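Local coordinates for protein tumor necrosis factor ligand superfamily member 9 (Mus musculus, PDB 6MKB) that acts as a cytokine of the tumour necrosis factor family, binding the receptor TNFRSF9 (4-1BB) and inducing proliferation of activated peripheral blood T cells, at residues B[26-31]-B[155-160]; B[62-67]-B[131-136]. All coordinates share one frame; numbering follows the deposited sequence.

Contact 1. Residues B[26-31]-B[155-160]. With NA (sodium ion), chain O; SO4 (sulfate ion), chain K; SO4 (sulfate ion), chain M.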
loop_
_atom_site.group_PDB
_atom_site.type_symbol
_atom_site.label_atom_id
_atom_site.label_comp_id
_atom_site.label_asym_id
_atom_site.label_seq_id
_atom_site.Cartn_x
_atom_site.Cartn_y
_atom_site.Cartn_z
ATOM N N LEU B 26 14.595 -1.517 12.062
ATOM C CA LEU B 26 14.457 -2.855 11.536
ATOM C C LEU B 26 15.634 -3.265 10.645
ATOM O O LEU B 26 16.203 -2.441 9.901
ATOM C CB LEU B 26 13.148 -3.004 10.751
ATOM C CG LEU B 26 11.860 -3.050 11.556
ATOM C CD1 LEU B 26 10.690 -3.131 10.639
ATOM C CD2 LEU B 26 11.831 -4.223 12.541
ATOM N N ASN B 27 15.981 -4.560 10.747
ATOM C CA ASN B 27 16.970 -5.237 9.933
ATOM C C ASN B 27 16.232 -5.846 8.746
ATOM O O ASN B 27 15.075 -6.251 8.880
ATOM C CB ASN B 27 17.701 -6.300 10.749
ATOM C CG ASN B 27 18.906 -5.750 11.465
ATOM O OD1 ASN B 27 19.860 -5.252 10.848
ATOM N ND2 ASN B 27 18.893 -5.827 12.788
ATOM N N TRP B 28 16.868 -5.891 7.591
ATOM C CA TRP B 28 16.244 -6.403 6.384
ATOM C C TRP B 28 17.096 -7.482 5.717
ATOM O O TRP B 28 18.331 -7.422 5.756
ATOM C CB TRP B 28 15.985 -5.241 5.381
ATOM C CG TRP B 28 15.123 -4.169 5.963
ATOM C CD1 TRP B 28 15.537 -3.092 6.697
ATOM C CD2 TRP B 28 13.685 -4.167 6.024
ATOM N NE1 TRP B 28 14.447 -2.422 7.212
ATOM C CE2 TRP B 28 13.299 -3.058 6.811
ATOM C CE3 TRP B 28 12.685 -4.939 5.408
ATOM C CZ2 TRP B 28 11.959 -2.728 7.024
ATOM C CZ3 TRP B 28 11.363 -4.626 5.642
ATOM C CH2 TRP B 28 11.010 -3.560 6.480
ATOM N N HIS B 29 16.415 -8.477 5.117
ATOM C CA HIS B 29 17.020 -9.448 4.213
ATOM C C HIS B 29 17.100 -8.699 2.873
ATOM O O HIS B 29 16.060 -8.179 2.429
ATOM C CB HIS B 29 16.162 -10.734 4.062
ATOM C CG HIS B 29 15.952 -11.548 5.301
ATOM N ND1 HIS B 29 16.988 -12.286 5.868
ATOM C CD2 HIS B 29 14.806 -11.828 5.963
ATOM C CE1 HIS B 29 16.449 -12.935 6.883
ATOM N NE2 HIS B 29 15.139 -12.693 6.978
ATOM N N SER B 30 18.296 -8.590 2.258
ATOM C CA SER B 30 18.469 -7.918 0.947
ATOM C C SER B 30 18.576 -8.959 -0.228
ATOM O O SER B 30 18.624 -8.561 -1.396
ATOM C CB SER B 30 19.690 -6.996 0.966
ATOM O OG SER B 30 20.886 -7.692 1.283
ATOM N N GLN B 31 18.603 -10.279 0.106
ATOM C CA GLN B 31 18.673 -11.421 -0.825
ATOM C C GLN B 31 17.938 -12.639 -0.239
ATOM O O GLN B 31 17.898 -12.789 0.986
ATOM C CB GLN B 31 20.126 -11.785 -1.174
ATOM C CG GLN B 31 21.057 -11.953 0.035
ATOM C CD GLN B 31 22.449 -12.382 -0.360
ATOM O OE1 GLN B 31 23.018 -11.920 -1.356
ATOM N NE2 GLN B 31 23.036 -13.269 0.424
ATOM N N ASN B 155 4.732 -14.471 7.151
ATOM C CA ASN B 155 3.978 -13.214 7.026
ATOM C C ASN B 155 4.970 -12.073 7.196
ATOM O O ASN B 155 5.003 -11.397 8.236
ATOM C CB ASN B 155 2.844 -13.132 8.056
ATOM C CG ASN B 155 1.846 -14.236 7.956
ATOM O OD1 ASN B 155 1.402 -14.600 6.866
ATOM N ND2 ASN B 155 1.472 -14.787 9.102
ATOM N N THR B 156 5.828 -11.907 6.188
ATOM C CA THR B 156 6.937 -10.982 6.252
ATOM C C THR B 156 6.595 -9.546 5.855
ATOM O O THR B 156 6.104 -9.283 4.763
ATOM C CB THR B 156 8.100 -11.482 5.402
ATOM O OG1 THR B 156 7.954 -12.884 5.205
ATOM C CG2 THR B 156 9.435 -11.188 6.037
ATOM N N THR B 157 6.943 -8.624 6.754
ATOM C CA THR B 157 6.884 -7.183 6.602
ATOM C C THR B 157 7.897 -6.816 5.484
ATOM O O THR B 157 8.960 -7.435 5.364
ATOM C CB THR B 157 7.183 -6.564 7.986
ATOM O OG1 THR B 157 6.074 -6.835 8.856
ATOM C CG2 THR B 157 7.517 -5.055 7.945
ATOM N N SER B 158 7.525 -5.870 4.638
ATOM C CA SER B 158 8.368 -5.474 3.525
ATOM C C SER B 158 8.499 -3.955 3.420
ATOM O O SER B 158 7.688 -3.180 3.938
ATOM C CB SER B 158 7.828 -6.040 2.217
ATOM O OG SER B 158 6.526 -5.532 1.947
ATOM N N PHE B 159 9.576 -3.549 2.774
ATOM C CA PHE B 159 9.891 -2.171 2.498
ATOM C C PHE B 159 10.591 -2.136 1.159
ATOM O O PHE B 159 11.396 -3.021 0.855
ATOM C CB PHE B 159 10.734 -1.585 3.636
ATOM C CG PHE B 159 11.721 -0.483 3.339
ATOM C CD1 PHE B 159 11.288 0.748 2.845
ATOM C CD2 PHE B 159 13.064 -0.623 3.686
ATOM C CE1 PHE B 159 12.206 1.783 2.594
ATOM C CE2 PHE B 159 13.970 0.425 3.486
ATOM C CZ PHE B 159 13.540 1.617 2.932
ATOM N N GLY B 160 10.241 -1.143 0.357
ATOM C CA GLY B 160 10.873 -0.946 -0.938
ATOM C C GLY B 160 10.529 0.366 -1.605
ATOM O O GLY B 160 9.918 1.245 -0.994
HETATM NA NA NA O . 4.490 -11.176 10.745
HETATM S S SO4 K . 20.282 -12.483 5.721
HETATM O O1 SO4 K . 20.344 -11.004 5.661
HETATM O O2 SO4 K . 21.661 -13.000 5.565
HETATM O O3 SO4 K . 19.735 -12.961 7.015
HETATM O O4 SO4 K . 19.419 -12.987 4.627
HETATM S S SO4 M . 15.822 -13.807 11.113
HETATM O O1 SO4 M . 15.717 -12.574 11.937
HETATM O O2 SO4 M . 17.234 -13.935 10.656
HETATM O O3 SO4 M . 15.485 -14.982 11.963
HETATM O O4 SO4 M . 14.885 -13.738 9.960
#
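Next to Trp28, whose indole meets Phe159 across this contact, His29 makes the shortest hydrogen bond here: its ND1 donates to O4 of the chain K sulfate over 2.8 Å, at 156°. The acceptor lies at the ring edge, near the imidazole plane. NE2 turns to O4 of the chain M sulfate, but that bond is long and bent, so it counts as weak. Both anions probably come from the crystallisation liquor.

The contact itself, beside His29, is buried and centres on two aromatic rings. Phe159 lays its CB over one face of the six-membered ring of Trp28, 3.8 Å from the centroid, a CH-pi contact that brings CB within 3.5 Å of Trp28 CH2. From there the phenyl stands edge-to-face over the indole, with the ring planes at 58° and CD2 above the centre of the same face. With chi1 at 150°, CG of Phe159 swings away from the backbone N and the ring edge reaches the indole. Trp28 CZ3 also comes to 3.7 Å from Thr157 O, though obliquely. Thr157 adds its methyl: CG2 stands 4.1 Å from Trp28 CH2, while OG1 is hydrogen-bonded to the backbone N of Lys67. At the start of 155-160, Asn155 O binds a sodium ion at 2.6 Å, together with Lys67 O and Ser69 OG.

Strand 10-15 lies between these two strands in the sheet, and Trp28 touches Leu13 and Ala15 on it. Trp28 and Phe159 thus meet in the core of the TNF homology domain through CH-pi and edge-to-face contacts, while the directional polar bonds of the two segments go to other partners: the sulfates, the sodium ion, Lys67 N and the backbone of strand 10-15.

Contact 2. Residues B[62-67]-B[131-136]. With NA (sodium ion), chain O.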
loop_
_atom_site.group_PDB
_atom_site.type_symbol
_atom_site.label_atom_id
_atom_site.label_comp_id
_atom_site.label_asym_id
_atom_site.label_seq_id
_atom_site.Cartn_x
_atom_site.Cartn_y
_atom_site.Cartn_z
ATOM N N VAL B 62 7.642 5.018 -2.801
ATOM C CA VAL B 62 8.185 4.301 -1.647
ATOM C C VAL B 62 7.028 3.605 -0.966
ATOM O O VAL B 62 5.942 4.189 -0.853
ATOM C CB VAL B 62 8.966 5.238 -0.694
ATOM C CG1 VAL B 62 9.771 4.428 0.320
ATOM C CG2 VAL B 62 9.880 6.175 -1.470
ATOM N N PHE B 63 7.225 2.335 -0.574
ATOM C CA PHE B 63 6.163 1.551 0.050
ATOM C C PHE B 63 6.667 0.821 1.283
ATOM O O PHE B 63 7.840 0.453 1.383
ATOM C CB PHE B 63 5.520 0.567 -0.951
ATOM C CG PHE B 63 6.437 -0.485 -1.535
ATOM C CD1 PHE B 63 6.628 -1.710 -0.889
ATOM C CD2 PHE B 63 7.078 -0.275 -2.753
ATOM C CE1 PHE B 63 7.497 -2.674 -1.417
ATOM C CE2 PHE B 63 7.925 -1.252 -3.292
ATOM C CZ PHE B 63 8.125 -2.443 -2.625
ATOM N N LEU B 64 5.730 0.622 2.222
ATOM C CA LEU B 64 5.843 -0.100 3.479
ATOM C C LEU B 64 4.659 -1.009 3.609
ATOM O O LEU B 64 3.531 -0.590 3.331
ATOM C CB LEU B 64 5.881 0.838 4.683
ATOM C CG LEU B 64 7.080 1.772 4.835
ATOM C CD1 LEU B 64 6.798 2.842 5.935
ATOM C CD2 LEU B 64 8.354 0.989 5.174
ATOM N N GLU B 65 4.901 -2.251 4.048
ATOM C CA GLU B 65 3.827 -3.189 4.318
ATOM C C GLU B 65 4.095 -3.891 5.644
ATOM O O GLU B 65 5.053 -4.645 5.749
ATOM C CB GLU B 65 3.651 -4.187 3.184
ATOM C CG GLU B 65 2.438 -5.070 3.421
ATOM C CD GLU B 65 2.002 -5.892 2.233
ATOM O OE1 GLU B 65 1.031 -6.665 2.396
ATOM O OE2 GLU B 65 2.623 -5.775 1.151
ATOM N N LEU B 66 3.300 -3.560 6.664
ATOM C CA LEU B 66 3.393 -4.119 7.995
ATOM C C LEU B 66 2.533 -5.352 8.098
ATOM O O LEU B 66 1.337 -5.302 7.794
ATOM C CB LEU B 66 2.962 -3.098 9.058
ATOM C CG LEU B 66 2.977 -3.561 10.538
ATOM C CD1 LEU B 66 4.393 -3.951 10.995
ATOM C CD2 LEU B 66 2.442 -2.464 11.456
ATOM N N LYS B 67 3.151 -6.459 8.527
ATOM C CA LYS B 67 2.444 -7.708 8.772
ATOM C C LYS B 67 2.696 -8.083 10.226
ATOM O O LYS B 67 3.798 -8.502 10.567
ATOM C CB LYS B 67 2.825 -8.806 7.773
ATOM C CG LYS B 67 2.379 -8.490 6.349
ATOM C CD LYS B 67 2.437 -9.736 5.495
ATOM C CE LYS B 67 2.169 -9.443 4.044
ATOM N NZ LYS B 67 2.427 -10.631 3.197
ATOM N N LEU B 131 17.587 5.503 3.375
ATOM C CA LEU B 131 16.270 5.210 3.910
ATOM C C LEU B 131 16.343 4.001 4.835
ATOM O O LEU B 131 16.802 2.941 4.434
ATOM C CB LEU B 131 15.323 4.925 2.728
ATOM C CG LEU B 131 14.304 5.970 2.238
ATOM C CD1 LEU B 131 14.830 7.345 2.199
ATOM C CD2 LEU B 131 13.826 5.628 0.849
ATOM N N SER B 132 15.946 4.175 6.079
ATOM C CA SER B 132 15.875 3.106 7.063
ATOM C C SER B 132 14.431 3.087 7.602
ATOM O O SER B 132 13.671 4.031 7.349
ATOM C CB SER B 132 16.926 3.283 8.164
ATOM O OG SER B 132 16.642 4.348 9.054
ATOM N N VAL B 133 14.032 2.011 8.287
ATOM C CA VAL B 133 12.673 1.900 8.813
ATOM C C VAL B 133 12.724 1.565 10.298
ATOM O O VAL B 133 13.326 0.563 10.702
ATOM C CB VAL B 133 11.840 0.849 8.022
ATOM C CG1 VAL B 133 10.400 0.738 8.558
ATOM C CG2 VAL B 133 11.841 1.166 6.527
ATOM N N GLY B 134 12.059 2.385 11.086
ATOM C CA GLY B 134 11.952 2.172 12.517
ATOM C C GLY B 134 10.630 1.555 12.908
ATOM O O GLY B 134 9.567 1.947 12.418
ATOM N N LEU B 135 10.696 0.544 13.760
ATOM C CA LEU B 135 9.514 -0.044 14.350
ATOM C C LEU B 135 9.190 0.784 15.629
ATOM O O LEU B 135 10.082 1.016 16.437
ATOM C CB LEU B 135 9.756 -1.537 14.654
ATOM C CG LEU B 135 8.656 -2.272 15.475
ATOM C CD1 LEU B 135 7.347 -2.432 14.678
ATOM C CD2 LEU B 135 9.165 -3.608 15.982
ATOM N N ARG B 136 7.957 1.280 15.762
ATOM C CA ARG B 136 7.490 2.020 16.945
ATOM C C ARG B 136 6.231 1.358 17.494
ATOM O O ARG B 136 5.399 0.883 16.719
ATOM C CB ARG B 136 7.208 3.521 16.649
ATOM C CG ARG B 136 8.427 4.416 16.371
ATOM C CD ARG B 136 9.566 4.184 17.345
ATOM N NE ARG B 136 10.730 3.689 16.604
ATOM C CZ ARG B 136 11.885 4.329 16.510
ATOM N NH1 ARG B 136 12.083 5.458 17.178
ATOM N NH2 ARG B 136 12.885 3.803 15.813
HETATM NA NA NA O . 4.490 -11.176 10.745
#
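Strands 62-67 and 131-136 run in the same general direction and face each other through their side chains, with Leu64 CA 8.9 Å from Val133 CA, too far apart for backbone pairing. The closest meeting is between Leu64 and Val133. Leu64 has CG beside its backbone N (chi1 -66°), and its CD2 reaches over to both branches of Val133, at 3.7 Å from CG2 and 4.0 Å from CG1. The two side chains slide past one another in opposite directions, so one leucine methyl sits against the fork of the valine. Two residues back, Val62 CG1 meets Leu131 CD2 more loosely, at 4.3 Å. All four residues are buried, and the contact between them is wholly apolar.

Polar side chains take no part in the meeting: Ser132 OG bonds to Gln88 OE1 on strand 80-90. At the segment ends, Lys67 O binds the sodium ion at 2.8 Å, and Arg136 NE folds back onto the preceding carbonyl, 2.8 Å from Leu135 O, approaching from above the carbonyl plane.

This is the filling of a TNF-family beta sandwich, very near the centre of the chain. Phe159 of strand 149-166 touches both Leu64 and Val133, while Trp119 backs Leu64 from strand 115-125 and Trp28 reaches Val133 from strand 24-29. On the outer side of strand 58-70, the ring of Phe63 meets Tyr61 of the second subunit.

In the fold
Both contacts belong to one hydrophobic core, their centres 9 Å apart, and contact 2 is nested along the chain inside the loop closed by contact 1. Their strands are neighbours in pairs: Leu26 N probably bonds to Val133 O, and Phe63 N to Gly160 O. Contact 2 lies almost at the chain's centre and relies on aliphatic methyls meeting across the sandwich. Contact 1, about 7 Å from that centre, uses aromatic rings in its interior, yet one of its strands also carries a histidine out to the sulfates. The sodium ion ties strand 58-70 to residues 155-157 of the broken strand 149-166, since each contact lends it a backbone carbonyl.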